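Local atomic coordinates of SidF, inhibitor of growth family, member 3 (Legionella pneumophila subsp. pneumophila, PDB entry 4FYE), a protein that hydrolyses phosphoinositides, probably removing the 3-phosphate of the inositol ring of membrane lipids. Residues Y285-I290 / F377-Q382; E324-D329 / V347-L352; D451-L456 / L475-D480; S580-I583 / E587-P590; N623-Q628 / G653-Q658. The protein carries 1 engineered substitution. All blocks are in the same frame, centred on the assembly; numbering follows the deposited sequence.

Contact 1. Residues Y285-I290 / F377-Q382; sequences YKKLAI and FEYVRQ
The side chain of Y379 reaches across from helix 373-387 and sets one edge of its ring against I290 of helix 284-311. The evidence for an edge contact is that I290 CG2 lies in the plane of the ring, 3.8 Å from Y379 CE2 and 4.0 Å from Y379 CD2, while the two side chains cross obliquely. I290 can offer this methyl because CG2 stands anti to its own backbone N, with chi1 at -71°, and CG1 takes the position beside the N.

One helical turn earlier, K287 meets the hydroxyl end of the same phenol: its CB is 4.1 Å from Y379 OH. Of the lysine side chain, CB makes the approach; the extended remainder leads away from helix 373-387. The phenol therefore fits against residues i and i+3 of its neighbour, and the contact is van der Waals in character. The backbones stay well apart, with the CA atoms of I290 and Y379 8.6 Å from each other, so the long aromatic spans the gap.

Around the contact, F279 touches I290 and M274 touches Y379, both from loops. Helices 482-514 and 522-583 also border it, through Y285 on the first segment and Q382 on the second. Such a single aromatic side chain bridging two separated helices is ordinary interhelical packing, here within the helical part of a mixed alpha-beta phosphatase domain.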
# COMPACT_ATOMS: atom_id res chain seq x y z
N TYR A 285 -1.97 30.47 -2.25
CA TYR A 285 -0.76 30.17 -3.01
C TYR A 285 -0.18 28.87 -2.48
O TYR A 285 -0.10 27.89 -3.22
CB TYR A 285 0.29 31.29 -2.89
CG TYR A 285 -0.06 32.62 -3.51
CD1 TYR A 285 -0.59 32.70 -4.80
CD2 TYR A 285 0.18 33.81 -2.81
CE1 TYR A 285 -0.89 33.94 -5.37
CE2 TYR A 285 -0.12 35.06 -3.37
CZ TYR A 285 -0.66 35.12 -4.65
OH TYR A 285 -0.96 36.34 -5.22
N LYS A 286 0.20 28.88 -1.21
CA LYS A 286 0.73 27.69 -0.58
C LYS A 286 -0.10 26.44 -0.88
O LYS A 286 0.47 25.38 -1.06
CB LYS A 286 0.86 27.88 0.92
CG LYS A 286 1.29 26.63 1.66
CD LYS A 286 2.80 26.45 1.63
CE LYS A 286 3.47 27.13 2.82
NZ LYS A 286 3.14 26.41 4.07
N LYS A 287 -1.42 26.58 -0.98
CA LYS A 287 -2.30 25.45 -1.29
C LYS A 287 -2.10 25.00 -2.73
O LYS A 287 -2.08 23.79 -3.02
CB LYS A 287 -3.77 25.79 -1.07
CG LYS A 287 -4.17 25.74 0.38
CD LYS A 287 -5.65 25.93 0.52
CE LYS A 287 -6.01 26.02 1.99
NZ LYS A 287 -7.23 26.84 2.17
N LEU A 288 -1.96 25.95 -3.63
CA LEU A 288 -1.74 25.55 -5.02
C LEU A 288 -0.38 24.88 -5.17
O LEU A 288 -0.24 23.93 -5.92
CB LEU A 288 -1.90 26.72 -5.97
CG LEU A 288 -2.73 26.54 -7.24
CD1 LEU A 288 -2.09 27.37 -8.34
CD2 LEU A 288 -2.91 25.11 -7.68
N ALA A 289 0.61 25.34 -4.42
CA ALA A 289 1.90 24.69 -4.37
C ALA A 289 1.76 23.19 -3.98
O ALA A 289 2.34 22.28 -4.63
CB ALA A 289 2.78 25.43 -3.39
N ILE A 290 0.94 22.97 -2.96
CA ILE A 290 0.67 21.65 -2.41
C ILE A 290 -0.05 20.78 -3.44
O ILE A 290 0.32 19.60 -3.61
CB ILE A 290 -0.12 21.72 -1.09
CG1 ILE A 290 0.80 22.26 0.00
CG2 ILE A 290 -0.60 20.32 -0.69
CD1 ILE A 290 0.09 22.87 1.22
N PHE A 377 -8.07 13.32 0.05
CA PHE A 377 -9.00 12.73 -0.89
C PHE A 377 -8.99 13.60 -2.13
O PHE A 377 -8.68 13.14 -3.22
CB PHE A 377 -10.42 12.60 -0.29
CG PHE A 377 -11.49 12.44 -1.34
CD1 PHE A 377 -11.59 11.28 -2.08
CD2 PHE A 377 -12.37 13.47 -1.60
CE1 PHE A 377 -12.57 11.12 -3.04
CE2 PHE A 377 -13.35 13.34 -2.59
CZ PHE A 377 -13.46 12.15 -3.31
N GLU A 378 -9.28 14.87 -1.93
CA GLU A 378 -9.54 15.76 -3.05
C GLU A 378 -8.37 16.00 -4.01
O GLU A 378 -8.55 15.91 -5.22
CB GLU A 378 -10.17 17.05 -2.58
CG GLU A 378 -11.62 17.11 -2.99
CD GLU A 378 -12.37 18.28 -2.35
OE1 GLU A 378 -11.98 19.46 -2.57
OE2 GLU A 378 -13.37 18.00 -1.66
N TYR A 379 -7.16 16.22 -3.48
CA TYR A 379 -6.01 16.51 -4.33
C TYR A 379 -5.53 15.31 -5.12
O TYR A 379 -5.01 15.44 -6.24
CB TYR A 379 -4.86 17.01 -3.49
CG TYR A 379 -5.06 18.39 -2.92
CD1 TYR A 379 -6.32 18.98 -2.87
CD2 TYR A 379 -3.99 19.12 -2.43
CE1 TYR A 379 -6.51 20.26 -2.37
CE2 TYR A 379 -4.19 20.36 -1.86
CZ TYR A 379 -5.45 20.90 -1.86
OH TYR A 379 -5.64 22.12 -1.38
N VAL A 380 -5.68 14.13 -4.53
CA VAL A 380 -5.08 12.96 -5.11
C VAL A 380 -6.04 12.54 -6.20
O VAL A 380 -5.63 12.32 -7.36
CB VAL A 380 -4.83 11.85 -4.05
CG1 VAL A 380 -4.63 10.50 -4.72
CG2 VAL A 380 -3.64 12.18 -3.15
N ARG A 381 -7.32 12.50 -5.86
CA ARG A 381 -8.35 12.18 -6.86
C ARG A 381 -8.32 13.12 -8.09
O ARG A 381 -8.50 12.69 -9.21
CB ARG A 381 -9.72 12.06 -6.17
CG ARG A 381 -10.87 12.77 -6.83
CD ARG A 381 -11.48 11.95 -7.94
NE ARG A 381 -11.70 12.77 -9.13
CZ ARG A 381 -11.64 14.11 -9.22
NH1 ARG A 381 -11.38 14.87 -8.17
NH2 ARG A 381 -11.86 14.68 -10.39
N GLN A 382 -8.00 14.38 -7.89
CA GLN A 382 -7.93 15.33 -9.00
C GLN A 382 -6.68 15.10 -9.87
O GLN A 382 -6.75 15.11 -11.13
CB GLN A 382 -8.00 16.74 -8.41
CG GLN A 382 -7.54 17.88 -9.28
CD GLN A 382 -7.85 19.26 -8.69
OE1 GLN A 382 -8.11 20.21 -9.45
NE2 GLN A 382 -7.87 19.36 -7.34

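Contact 2. Residues E324-D329 / V347-L352; sequences EEYRPD and VEHNPL
One face of the Y326 ring is covered by the imidazole of H349, whose CE1 sits 3.3 Å above the phenol plane and is displaced toward the rim. This is an offset (parallel-displaced) stack that ties the loop between helices 315-320 and 335-349 to the C-terminal end of the second helix. Two measurements support the assignment: the ring centroids are 4.2 Å apart and the planes differ by 22°. That tilt brings the CE1 corner of the imidazole closest, while its NE2 is 3.8 Å from Y326 CG.

Both side chains leave their backbones toward the other segment, and both have CG anti to the carbonyl carbon, with chi1 of -57° for Y326 and -56° for H349. The rings thus meet between backbones whose nearest CA atoms, those of Y326 and H349, are 9.0 Å apart. The pair lies at the surface, and Y326 also touches a crystal neighbour.

Other residues hold the loop in place. R327 gives its NE to I322 O and forms a cation-pi contact with W319, P328 packs on Q341 and L345 of the helix, and N350 ND2 bonds to both K321 O and Y346 O. Beyond the helix the chain enters strand 353-360. Within the stack itself, the imidazole nitrogen ND1 of H349 lies 3.6 Å from Y326 CD2.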
# COMPACT_ATOMS: atom_id res chain seq x y z
N GLU A 324 10.27 -9.38 -34.76
CA GLU A 324 11.40 -10.19 -35.22
C GLU A 324 12.58 -9.39 -35.78
O GLU A 324 13.73 -9.68 -35.49
CB GLU A 324 10.94 -11.20 -36.25
CG GLU A 324 11.70 -12.51 -36.24
CD GLU A 324 11.43 -13.31 -37.50
OE1 GLU A 324 12.34 -14.08 -37.94
OE2 GLU A 324 10.32 -13.13 -38.08
N GLU A 325 12.27 -8.36 -36.53
CA GLU A 325 13.27 -7.64 -37.34
C GLU A 325 14.12 -6.69 -36.52
O GLU A 325 14.98 -6.01 -37.06
CB GLU A 325 12.50 -6.86 -38.38
CG GLU A 325 11.03 -7.09 -38.06
CD GLU A 325 10.14 -5.87 -38.06
OE1 GLU A 325 9.05 -6.03 -37.55
OE2 GLU A 325 10.46 -4.78 -38.57
N TYR A 326 13.85 -6.61 -35.22
CA TYR A 326 14.71 -5.83 -34.32
C TYR A 326 15.42 -6.69 -33.31
O TYR A 326 16.16 -6.18 -32.48
CB TYR A 326 13.93 -4.75 -33.59
CG TYR A 326 13.26 -3.87 -34.57
CD1 TYR A 326 14.00 -3.10 -35.46
CD2 TYR A 326 11.87 -3.82 -34.65
CE1 TYR A 326 13.38 -2.30 -36.40
CE2 TYR A 326 11.23 -3.02 -35.57
CZ TYR A 326 12.00 -2.27 -36.45
OH TYR A 326 11.38 -1.47 -37.37
N ARG A 327 15.19 -7.99 -33.33
CA ARG A 327 15.84 -8.81 -32.35
C ARG A 327 17.29 -8.98 -32.77
O ARG A 327 17.57 -9.23 -33.93
CB ARG A 327 15.18 -10.17 -32.26
CG ARG A 327 13.84 -10.20 -31.58
CD ARG A 327 13.14 -11.49 -31.99
NE ARG A 327 11.80 -11.59 -31.41
CZ ARG A 327 11.03 -12.66 -31.47
NH1 ARG A 327 11.43 -13.75 -32.09
NH2 ARG A 327 9.84 -12.63 -30.94
N PRO A 328 18.23 -8.80 -31.84
CA PRO A 328 19.63 -9.07 -32.19
C PRO A 328 19.88 -10.59 -32.27
O PRO A 328 19.32 -11.38 -31.48
CB PRO A 328 20.40 -8.48 -31.00
CG PRO A 328 19.46 -8.63 -29.85
CD PRO A 328 18.09 -8.40 -30.42
N ASP A 329 20.72 -10.97 -33.22
CA ASP A 329 21.05 -12.38 -33.41
C ASP A 329 21.69 -12.95 -32.15
O ASP A 329 21.29 -14.02 -31.70
CB ASP A 329 21.93 -12.56 -34.66
CG ASP A 329 22.71 -11.28 -35.01
OD1 ASP A 329 23.02 -10.48 -34.08
OD2 ASP A 329 23.00 -11.10 -36.22
N VAL A 347 10.96 -1.42 -24.70
CA VAL A 347 10.39 -0.11 -24.38
C VAL A 347 10.31 0.74 -25.65
O VAL A 347 9.34 1.47 -25.85
CB VAL A 347 11.22 0.66 -23.32
CG1 VAL A 347 10.73 2.11 -23.24
CG2 VAL A 347 11.12 0.00 -21.96
N GLU A 348 11.30 0.57 -26.51
CA GLU A 348 11.46 1.36 -27.71
C GLU A 348 10.34 0.99 -28.71
O GLU A 348 9.77 1.85 -29.35
CB GLU A 348 12.89 1.17 -28.22
CG GLU A 348 13.24 1.64 -29.63
CD GLU A 348 14.67 1.21 -30.07
OE1 GLU A 348 14.89 0.94 -31.28
OE2 GLU A 348 15.59 1.13 -29.19
N HIS A 349 9.96 -0.28 -28.75
CA HIS A 349 8.93 -0.72 -29.68
C HIS A 349 7.54 -0.99 -29.14
O HIS A 349 6.69 -1.41 -29.90
CB HIS A 349 9.45 -1.97 -30.41
CG HIS A 349 10.76 -1.74 -31.10
ND1 HIS A 349 10.84 -1.30 -32.36
CD2 HIS A 349 12.03 -1.83 -30.65
CE1 HIS A 349 12.11 -1.14 -32.71
NE2 HIS A 349 12.85 -1.46 -31.67
N ASN A 350 7.27 -0.78 -27.84
CA ASN A 350 5.92 -1.00 -27.36
C ASN A 350 5.40 0.16 -26.52
O ASN A 350 6.11 0.63 -25.60
CB ASN A 350 5.85 -2.33 -26.56
CG ASN A 350 6.13 -3.59 -27.44
OD1 ASN A 350 5.21 -4.22 -27.91
ND2 ASN A 350 7.35 -3.94 -27.62
N PRO A 351 4.21 0.65 -26.84
CA PRO A 351 3.52 1.70 -26.04
C PRO A 351 3.21 1.14 -24.69
O PRO A 351 2.81 0.00 -24.58
CB PRO A 351 2.21 1.96 -26.80
CG PRO A 351 2.41 1.37 -28.19
CD PRO A 351 3.72 0.58 -28.23
N LEU A 352 3.43 1.90 -23.65
CA LEU A 352 3.33 1.36 -22.32
C LEU A 352 2.12 1.95 -21.72
O LEU A 352 1.86 3.16 -21.94
CB LEU A 352 4.49 1.79 -21.48
CG LEU A 352 5.56 0.72 -21.25
CD1 LEU A 352 5.58 -0.36 -22.32
CD2 LEU A 352 6.91 1.43 -21.20

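Contact 3. Residues D451-L456 / L475-D480; sequences DVIRNL and LLKGPD
I453 has the largest share of buried surface in this contact, followed by L476 and K477; together they close a helix-loop-helix connection in which the C-terminal part of helix 438-458 packs on the end of helix 467-476. The CB of I453 points toward segment 475-480. Its CD1 presses on the backbone of L476, 3.0 Å from L476 O, a tight approach for a methyl and a carbonyl oxygen.

The other branch of I453 serves K477. With chi1 at -59°, CG2 stands anti to the backbone N and faces the lysine, whose chain, bent at chi2 (-78°), turns back across the isoleucine. K477 CD is 3.7 Å from I453 CG2, so the lysine contributes its aliphatic part as well as its end. The ammonium has its polar partner elsewhere, in a salt bridge to D457 OD2 a turn further along the first helix, and this would hold the chain against I453.

L476 points inward, toward L456, and the two leucines meet at a slant. Its side chain also touches C603 and T607 of helix 590-614 and I568 of helix 522-583, which makes it part of a buried apolar layer shared by four helices. After it the chain leaves the helix at G478, where a positive phi of 67° favours glycine. The leucine pair itself meets through one methyl from each residue, with L456 CD2 4.0 Å from L476 CD1.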
# COMPACT_ATOMS: atom_id res chain seq x y z
N ASP A 451 -15.48 -2.25 -16.52
CA ASP A 451 -14.24 -3.02 -16.79
C ASP A 451 -14.49 -4.49 -16.63
O ASP A 451 -13.92 -5.29 -17.36
CB ASP A 451 -13.11 -2.68 -15.82
CG ASP A 451 -12.68 -1.26 -15.89
OD1 ASP A 451 -13.29 -0.49 -16.66
OD2 ASP A 451 -11.75 -0.91 -15.17
N VAL A 452 -15.30 -4.86 -15.65
CA VAL A 452 -15.62 -6.27 -15.54
C VAL A 452 -16.52 -6.80 -16.68
O VAL A 452 -16.34 -7.94 -17.09
CB VAL A 452 -16.16 -6.62 -14.16
CG1 VAL A 452 -16.88 -7.97 -14.17
CG2 VAL A 452 -15.01 -6.73 -13.21
N ILE A 453 -17.45 -5.98 -17.18
CA ILE A 453 -18.31 -6.35 -18.31
C ILE A 453 -17.41 -6.61 -19.54
O ILE A 453 -17.45 -7.71 -20.10
CB ILE A 453 -19.43 -5.29 -18.61
CG1 ILE A 453 -20.37 -5.07 -17.40
CG2 ILE A 453 -20.27 -5.65 -19.84
CD1 ILE A 453 -20.97 -6.32 -16.81
N ARG A 454 -16.55 -5.64 -19.89
CA ARG A 454 -15.70 -5.74 -21.05
C ARG A 454 -14.87 -6.98 -20.96
O ARG A 454 -14.77 -7.75 -21.92
CB ARG A 454 -14.75 -4.57 -21.13
CG ARG A 454 -15.43 -3.25 -21.42
CD ARG A 454 -14.36 -2.27 -21.87
NE ARG A 454 -14.51 -0.99 -21.18
CZ ARG A 454 -13.62 -0.47 -20.35
NH1 ARG A 454 -12.48 -1.11 -20.08
NH2 ARG A 454 -13.85 0.71 -19.79
N ASN A 455 -14.29 -7.20 -19.79
CA ASN A 455 -13.37 -8.30 -19.59
C ASN A 455 -14.10 -9.62 -19.55
O ASN A 455 -13.52 -10.67 -19.82
CB ASN A 455 -12.56 -8.09 -18.30
CG ASN A 455 -11.34 -8.99 -18.22
OD1 ASN A 455 -11.43 -10.16 -17.84
ND2 ASN A 455 -10.18 -8.42 -18.52
N LEU A 456 -15.39 -9.58 -19.22
CA LEU A 456 -16.24 -10.78 -19.32
C LEU A 456 -16.57 -11.09 -20.76
O LEU A 456 -16.44 -12.24 -21.17
CB LEU A 456 -17.52 -10.68 -18.49
CG LEU A 456 -17.59 -11.52 -17.19
CD1 LEU A 456 -16.28 -11.65 -16.43
CD2 LEU A 456 -18.70 -11.00 -16.28
N LEU A 475 -26.55 -12.07 -16.90
CA LEU A 475 -27.06 -11.37 -15.73
C LEU A 475 -26.17 -10.24 -15.24
O LEU A 475 -26.69 -9.22 -14.74
CB LEU A 475 -27.32 -12.37 -14.60
CG LEU A 475 -28.36 -13.48 -14.91
CD1 LEU A 475 -28.66 -14.27 -13.64
CD2 LEU A 475 -29.66 -12.94 -15.50
N LEU A 476 -24.85 -10.39 -15.38
CA LEU A 476 -23.94 -9.40 -14.84
C LEU A 476 -23.85 -8.19 -15.71
O LEU A 476 -23.37 -7.14 -15.26
CB LEU A 476 -22.53 -9.96 -14.63
CG LEU A 476 -22.32 -10.82 -13.39
CD1 LEU A 476 -20.87 -10.69 -12.99
CD2 LEU A 476 -23.26 -10.44 -12.24
N LYS A 477 -24.29 -8.35 -16.95
CA LYS A 477 -24.33 -7.27 -17.93
C LYS A 477 -25.03 -6.07 -17.34
O LYS A 477 -24.79 -4.95 -17.77
CB LYS A 477 -25.03 -7.72 -19.20
CG LYS A 477 -24.09 -8.14 -20.32
CD LYS A 477 -23.51 -6.92 -21.03
CE LYS A 477 -22.70 -7.31 -22.26
NZ LYS A 477 -21.78 -6.23 -22.74
N GLY A 478 -25.87 -6.30 -16.34
CA GLY A 478 -26.65 -5.24 -15.72
C GLY A 478 -27.72 -4.63 -16.64
O GLY A 478 -28.03 -5.18 -17.70
N PRO A 479 -28.28 -3.48 -16.24
CA PRO A 479 -29.24 -2.84 -17.13
C PRO A 479 -28.57 -2.09 -18.28
O PRO A 479 -27.46 -1.61 -18.15
CB PRO A 479 -30.00 -1.88 -16.20
CG PRO A 479 -29.13 -1.70 -14.99
CD PRO A 479 -27.99 -2.69 -15.04
N ASP A 480 -29.26 -2.01 -19.42
CA ASP A 480 -28.75 -1.36 -20.63
C ASP A 480 -28.54 0.12 -20.39
O ASP A 480 -29.49 0.92 -20.36
CB ASP A 480 -29.75 -1.59 -21.79
CG ASP A 480 -29.27 -1.02 -23.13
OD1 ASP A 480 -30.08 -1.09 -24.09
OD2 ASP A 480 -28.11 -0.51 -23.23

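Contact 4. Residues S580-I583 / E587-P590; sequences SPVI and ETDP
At T588 the backbone is extended (phi -92°, psi 130°), which brings it alongside the last helical turn that holds V582 and starts the approach to the next helix. Contact 4 is therefore the tight connection of a helical hairpin, between the end of the long helix 522-583 and the start of helix 590-614. Across it, T588 points its side chain toward the helix end and donates OG1-H to V582 O, with 2.9 Å between T588 OG1 and V582 O. The bond is weak in its geometry. A carbonyl in a final helical turn often lacks an amide from the turn ahead, and the hydroxyl offers a substitute partner.

The V582 and T588 side chains cross at about a right angle. V582 also packs on L596 of helix 590-614 and on Y466 from a loop. The CB of its neighbour I583 is directed away from segment 587-590, and the I583 side chain touches K593, L596 and Q597 of helix 590-614.

Immediately beyond T588, D589 is the N-cap of helix 590-614: its OD1 accepts the bond from T592 N, and P590 follows as the first helical residue. Next to the threonine hydroxyl, V582 CG1, anti to its backbone N (chi1 174°), lies 4.0 Å from T588 OG1.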
# COMPACT_ATOMS: atom_id res chain seq x y z
N SER A 580 -15.72 -26.20 -10.20
CA SER A 580 -14.84 -26.71 -9.16
C SER A 580 -14.28 -28.07 -9.55
O SER A 580 -13.05 -28.20 -9.66
CB SER A 580 -15.55 -26.77 -7.81
OG SER A 580 -14.73 -27.42 -6.87
N PRO A 581 -15.18 -29.06 -9.80
CA PRO A 581 -14.77 -30.45 -10.00
C PRO A 581 -13.84 -30.59 -11.20
O PRO A 581 -13.01 -31.50 -11.20
CB PRO A 581 -16.10 -31.18 -10.25
CG PRO A 581 -16.98 -30.14 -10.88
CD PRO A 581 -16.61 -28.87 -10.14
N VAL A 582 -13.99 -29.69 -12.19
CA VAL A 582 -13.06 -29.62 -13.32
C VAL A 582 -11.74 -29.07 -12.84
O VAL A 582 -10.68 -29.52 -13.27
CB VAL A 582 -13.58 -28.78 -14.51
CG1 VAL A 582 -12.50 -28.63 -15.58
CG2 VAL A 582 -14.83 -29.41 -15.13
N ILE A 583 -11.78 -28.11 -11.95
CA ILE A 583 -10.53 -27.49 -11.52
C ILE A 583 -9.67 -28.53 -10.78
O ILE A 583 -8.45 -28.67 -11.02
CB ILE A 583 -10.81 -26.20 -10.70
CG1 ILE A 583 -11.29 -25.09 -11.65
CG2 ILE A 583 -9.58 -25.79 -9.88
CD1 ILE A 583 -11.82 -23.85 -10.96
N GLU A 587 -6.10 -33.87 -14.33
CA GLU A 587 -5.67 -33.84 -15.72
C GLU A 587 -5.97 -32.58 -16.56
O GLU A 587 -5.64 -32.54 -17.74
CB GLU A 587 -6.13 -35.12 -16.45
CG GLU A 587 -5.19 -36.30 -16.24
CD GLU A 587 -5.80 -37.63 -16.66
OE1 GLU A 587 -5.37 -38.18 -17.70
OE2 GLU A 587 -6.71 -38.11 -15.95
N THR A 588 -6.57 -31.54 -16.00
CA THR A 588 -6.77 -30.34 -16.82
C THR A 588 -5.61 -29.31 -16.69
O THR A 588 -5.22 -28.98 -15.57
CB THR A 588 -8.19 -29.73 -16.67
OG1 THR A 588 -8.76 -30.05 -15.39
CG2 THR A 588 -9.10 -30.30 -17.79
N ASP A 589 -5.07 -28.84 -17.83
CA ASP A 589 -3.82 -27.99 -17.91
C ASP A 589 -3.87 -26.68 -17.09
O ASP A 589 -4.96 -26.17 -16.86
CB ASP A 589 -3.41 -27.71 -19.39
CG ASP A 589 -4.39 -26.78 -20.13
OD1 ASP A 589 -4.50 -25.59 -19.76
OD2 ASP A 589 -5.01 -27.23 -21.12
N PRO A 590 -2.69 -26.13 -16.67
CA PRO A 590 -2.78 -24.99 -15.75
C PRO A 590 -3.60 -23.82 -16.33
O PRO A 590 -4.28 -23.09 -15.56
CB PRO A 590 -1.31 -24.58 -15.53
CG PRO A 590 -0.52 -25.79 -15.89
CD PRO A 590 -1.29 -26.43 -17.01

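Contact 5. Residues N623-Q628 / G653-Q658; sequences NNFKLQ and GQRLAQ
F625 lays its ring obliquely against the backbone of segment 653-658, on helix 652-668, where R655 and L656 follow each other. F625 CE1 is 3.7 Å from R655 CB and equally 3.7 Å from L656 N, and F625 CD1 is 4.0 Å from L656 CB. L656 in turn has CG anti to its backbone N (chi1 179°), which carries CD1 across to helix 626-637, 3.6 Å from Q628 CB.

A second shell fixes these groups. F719 meets F625 edge-to-face, and V419 also touches that ring. The R655 chain, bent at chi2 and chi3, leads its guanidinium away to a salt bridge with D729 and a cation-pi contact with F727, while Q628 NE2 is held by W417 O. F625 is itself the N-cap residue of helix 626-637.

Further out, the loop between strand 641-645 and helix 652-668 reads SKSNNDR, consistent with the CX5R P-loop of cysteine-based phosphatases, with S646, probably the engineered residue, at the cysteine position.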
# COMPACT_ATOMS: atom_id res chain seq x y z
N ASN A 623 -18.81 -5.29 8.79
CA ASN A 623 -18.35 -5.31 7.38
C ASN A 623 -17.23 -4.38 7.13
O ASN A 623 -16.90 -4.14 6.00
CB ASN A 623 -19.47 -4.92 6.40
CG ASN A 623 -20.61 -5.87 6.45
OD1 ASN A 623 -21.78 -5.48 6.38
ND2 ASN A 623 -20.29 -7.15 6.63
N ASN A 624 -16.67 -3.81 8.18
CA ASN A 624 -15.64 -2.81 8.03
C ASN A 624 -14.52 -2.96 6.97
O ASN A 624 -14.26 -2.03 6.18
CB ASN A 624 -15.07 -2.41 9.39
CG ASN A 624 -14.47 -1.03 9.39
OD1 ASN A 624 -13.67 -0.67 10.30
ND2 ASN A 624 -14.85 -0.22 8.43
N PHE A 625 -13.75 -3.96 6.81
CA PHE A 625 -12.90 -3.44 5.61
C PHE A 625 -13.32 -4.07 4.28
O PHE A 625 -12.54 -4.11 3.29
CB PHE A 625 -11.40 -3.75 5.86
CG PHE A 625 -10.73 -2.87 6.92
CD1 PHE A 625 -9.65 -2.06 6.57
CD2 PHE A 625 -11.22 -2.81 8.23
CE1 PHE A 625 -8.98 -1.28 7.50
CE2 PHE A 625 -10.56 -2.02 9.19
CZ PHE A 625 -9.44 -1.25 8.83
N LYS A 626 -14.51 -4.68 4.26
CA LYS A 626 -14.84 -5.69 3.23
C LYS A 626 -14.96 -5.10 1.80
O LYS A 626 -14.56 -5.75 0.81
CB LYS A 626 -16.15 -6.40 3.55
CG LYS A 626 -16.18 -7.08 4.89
CD LYS A 626 -17.19 -8.21 4.82
CE LYS A 626 -17.35 -8.85 6.19
NZ LYS A 626 -18.50 -9.79 6.00
N LEU A 627 -15.46 -3.87 1.69
CA LEU A 627 -15.83 -3.36 0.38
C LEU A 627 -14.53 -2.93 -0.27
O LEU A 627 -14.28 -3.29 -1.42
CB LEU A 627 -16.88 -2.23 0.44
CG LEU A 627 -17.15 -1.44 -0.87
CD1 LEU A 627 -17.59 -2.36 -2.01
CD2 LEU A 627 -18.21 -0.36 -0.60
N GLN A 628 -13.69 -2.26 0.52
CA GLN A 628 -12.36 -1.84 0.10
C GLN A 628 -11.56 -3.06 -0.31
O GLN A 628 -10.91 -3.08 -1.38
CB GLN A 628 -11.72 -1.05 1.24
CG GLN A 628 -12.55 0.17 1.74
CD GLN A 628 -13.51 -0.14 2.89
OE1 GLN A 628 -14.12 -1.17 2.93
NE2 GLN A 628 -13.71 0.80 3.79
N GLY A 653 -4.09 1.80 6.50
CA GLY A 653 -3.68 1.17 5.22
C GLY A 653 -3.07 -0.20 5.40
O GLY A 653 -3.34 -1.13 4.62
N GLN A 654 -2.26 -0.36 6.44
CA GLN A 654 -1.74 -1.68 6.81
C GLN A 654 -2.83 -2.72 7.10
O GLN A 654 -2.68 -3.93 6.79
CB GLN A 654 -0.87 -1.61 8.09
CG GLN A 654 0.47 -0.95 7.88
CD GLN A 654 1.11 -1.48 6.62
OE1 GLN A 654 1.52 -2.62 6.56
NE2 GLN A 654 1.14 -0.65 5.60
N ARG A 655 -3.89 -2.28 7.77
CA ARG A 655 -4.96 -3.19 8.08
C ARG A 655 -5.75 -3.57 6.80
O ARG A 655 -6.21 -4.70 6.66
CB ARG A 655 -5.94 -2.63 9.12
CG ARG A 655 -5.47 -2.06 10.46
CD ARG A 655 -4.47 -2.75 11.43
NE ARG A 655 -4.67 -4.09 11.79
CZ ARG A 655 -4.61 -4.65 13.02
NH1 ARG A 655 -4.40 -3.98 14.13
NH2 ARG A 655 -4.77 -5.98 13.12
N LEU A 656 -5.92 -2.63 5.86
CA LEU A 656 -6.49 -2.99 4.62
C LEU A 656 -5.52 -3.99 3.92
O LEU A 656 -5.98 -5.03 3.39
CB LEU A 656 -6.75 -1.74 3.77
CG LEU A 656 -7.34 -2.10 2.42
CD1 LEU A 656 -8.78 -2.74 2.42
CD2 LEU A 656 -7.26 -0.84 1.61
N ALA A 657 -4.20 -3.72 3.92
CA ALA A 657 -3.25 -4.67 3.27
C ALA A 657 -3.36 -6.07 3.89
O ALA A 657 -3.25 -7.10 3.17
CB ALA A 657 -1.81 -4.15 3.29
N GLN A 658 -3.64 -6.13 5.21
CA GLN A 658 -3.77 -7.39 5.93
C GLN A 658 -5.00 -8.15 5.44
O GLN A 658 -4.98 -9.37 5.27
CB GLN A 658 -3.94 -7.13 7.45
CG GLN A 658 -4.47 -8.35 8.25
CD GLN A 658 -4.61 -8.17 9.82
OE1 GLN A 658 -5.13 -9.09 10.51
NE2 GLN A 658 -4.21 -7.05 10.37

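How the contacts relate
Along the chain, contact 2 is nested inside the loop closed by contact 1, and contacts 3, 4 and 5 follow in series. None touches another. Contacts 1 and 4 lie on opposite sides of the chain's centre, with centres about 50 Å apart. Contacts 3 and 4, about 26 Å apart between centres, are linked by helices 522-583 and 590-614. Contacts 2 and 5 are both connected to the four-stranded sheet through the chain: contact 2 leads into strand 353-360, and in sequence its sheet neighbour, strand 641-645, falls between the segments of contact 5. Four contacts thus have centres 21 to 33 Å from the chain's centre, while contact 5, beside the probable P-loop, lies about 11 Å from it.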